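Local coordinates for uncharacterized protein (Bordetella bronchiseptica RB50, PDB 3BE3) that is of unknown function, a small DUF1653-family protein of the SH3 clan built on an antiparallel beta sheet and found as a two-chain assembly, at residues T52-L55 / R56-N59. Sequence-based numbering, arbitrary orientation.
With SO4 (sulfate ion), chain D.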
loop_
_atom_site.group_PDB
_atom_site.type_symbol
_atom_site.label_atom_id
_atom_site.label_comp_id
_atom_site.label_asym_id
_atom_site.label_seq_id
_atom_site.Cartn_x
_atom_site.Cartn_y
_atom_site.Cartn_z
ATOM N N THR B 52 5.046 -0.219 2.568
ATOM C CA THR B 52 4.817 -1.214 1.526
ATOM C C THR B 52 6.150 -1.926 1.315
ATOM O O THR B 52 7.219 -1.315 1.413
ATOM C CB THR B 52 4.364 -0.601 0.174
ATOM O OG1 THR B 52 5.468 0.076 -0.441
ATOM C CG2 THR B 52 3.208 0.365 0.379
ATOM N N ARG B 53 6.091 -3.225 1.046
ATOM C CA ARG B 53 7.308 -4.004 0.837
ATOM C C ARG B 53 7.031 -5.141 -0.133
ATOM O O ARG B 53 5.985 -5.785 -0.055
ATOM C CB ARG B 53 7.807 -4.566 2.166
ATOM C CG ARG B 53 9.209 -5.136 2.097
ATOM C CD ARG B 53 9.801 -5.306 3.488
ATOM N NE ARG B 53 11.231 -5.589 3.436
ATOM C CZ ARG B 53 12.017 -5.656 4.506
ATOM N NH1 ARG B 53 11.507 -5.461 5.714
ATOM N NH2 ARG B 53 13.306 -5.917 4.359
ATOM N N LEU B 54 7.974 -5.387 -1.040
ATOM C CA LEU B 54 7.822 -6.454 -2.020
ATOM C C LEU B 54 7.431 -7.758 -1.331
ATOM O O LEU B 54 7.989 -8.126 -0.298
ATOM C CB LEU B 54 9.133 -6.648 -2.803
ATOM C CG LEU B 54 9.578 -5.472 -3.678
ATOM C CD1 LEU B 54 10.998 -5.694 -4.171
ATOM C CD2 LEU B 54 8.610 -5.314 -4.851
ATOM N N LEU B 55 6.460 -8.454 -1.908
ATOM C CA LEU B 55 6.000 -9.714 -1.347
ATOM C C LEU B 55 7.132 -10.739 -1.250
ATOM O O LEU B 55 7.267 -11.445 -0.248
ATOM C CB LEU B 55 4.863 -10.272 -2.210
ATOM C CG LEU B 55 4.279 -11.633 -1.822
ATOM C CD1 LEU B 55 3.613 -11.538 -0.471
ATOM C CD2 LEU B 55 3.274 -12.060 -2.846
ATOM N N ARG B 56 7.951 -10.818 -2.293
ATOM C CA ARG B 56 9.042 -11.783 -2.300
ATOM C C ARG B 56 10.107 -11.499 -1.240
ATOM O O ARG B 56 10.782 -12.418 -0.788
ATOM C CB ARG B 56 9.668 -11.876 -3.698
ATOM C CG ARG B 56 10.282 -10.602 -4.226
ATOM C CD ARG B 56 10.888 -10.869 -5.602
ATOM N NE ARG B 56 11.727 -9.765 -6.062
ATOM C CZ ARG B 56 11.292 -8.725 -6.773
ATOM N NH1 ARG B 56 10.010 -8.638 -7.120
ATOM N NH2 ARG B 56 12.146 -7.771 -7.127
ATOM N N ILE B 57 10.253 -10.241 -0.835
ATOM C CA ILE B 57 11.221 -9.906 0.208
ATOM C C ILE B 57 10.569 -10.205 1.564
ATOM O O ILE B 57 11.203 -10.744 2.472
ATOM C CB ILE B 57 11.633 -8.413 0.165
ATOM C CG1 ILE B 57 12.278 -8.079 -1.187
ATOM C CG2 ILE B 57 12.591 -8.114 1.307
ATOM C CD1 ILE B 57 13.518 -8.886 -1.513
ATOM N N TRP B 58 9.293 -9.847 1.687
ATOM C CA TRP B 58 8.512 -10.085 2.907
ATOM C C TRP B 58 8.541 -11.575 3.243
ATOM O O TRP B 58 8.662 -11.954 4.410
ATOM C CB TRP B 58 7.059 -9.622 2.690
ATOM C CG TRP B 58 6.065 -9.908 3.811
ATOM C CD1 TRP B 58 5.478 -11.101 4.099
ATOM C CD2 TRP B 58 5.498 -8.956 4.734
ATOM N NE1 TRP B 58 4.573 -10.954 5.130
ATOM C CE2 TRP B 58 4.565 -9.645 5.530
ATOM C CE3 TRP B 58 5.675 -7.587 4.946
ATOM C CZ2 TRP B 58 3.829 -9.009 6.539
ATOM C CZ3 TRP B 58 4.938 -6.960 5.950
ATOM C CH2 TRP B 58 4.026 -7.668 6.721
ATOM N N ASN B 59 8.434 -12.401 2.203
ATOM C CA ASN B 59 8.431 -13.855 2.343
ATOM C C ASN B 59 9.799 -14.511 2.527
ATOM O O ASN B 59 9.879 -15.725 2.712
ATOM C CB ASN B 59 7.743 -14.496 1.134
ATOM C CG ASN B 59 6.241 -14.495 1.255
ATOM O OD1 ASN B 59 5.708 -14.592 2.356
ATOM N ND2 ASN B 59 5.547 -14.410 0.126
HETATM S S SO4 D . 14.599 -6.069 7.780
HETATM O O1 SO4 D . 13.372 -6.863 7.561
HETATM O O2 SO4 D . 15.769 -6.962 7.686
HETATM O O3 SO4 D . 14.702 -5.024 6.751
HETATM O O4 SO4 D . 14.553 -5.448 9.114
#
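From L54, at the N-cap position, strand 50-54, outermost in its own chain's sheet, turns directly into the single-turn helix 55-58, whose two i to i+4 bonds run from W58 N to L54 O (2.9 Å, 166° at the hydrogen) and from N59 N to L55 O (2.9 Å). L54 CB packs against I57 CG1 at 3.8 Å, while L54 CD1 lies over one face of the R56 guanidinium, 3.8 Å from NH2. The L54 and R56 side chains lie side by side and point the same way, and a salt bridge to E34 anchors the arginine. R53, with CG anti to the backbone N (chi1 -168°) and an extended chain, crosses I57 at about a right angle, bringing NE 3.6 Å from I57 CG2. Its guanidinium meets a sulfate, probably from the crystallisation liquor, edge-on: NH2 bonds O3 (2.9 Å) and NH1 bonds O1 (3.0 Å), while H15, Y16 and R71 also bind the anion. L55 CD1 touches N59 ND2 at 3.5 Å. One helical turn between strands is consistent with an SH3-like fold: L55 packs on strand 35-41, buried W58 stacks on F72, edge-to-face with Y39 and Y13, and T52 pairs with a second-subunit strand in a parallel ladder, continuing the sheet.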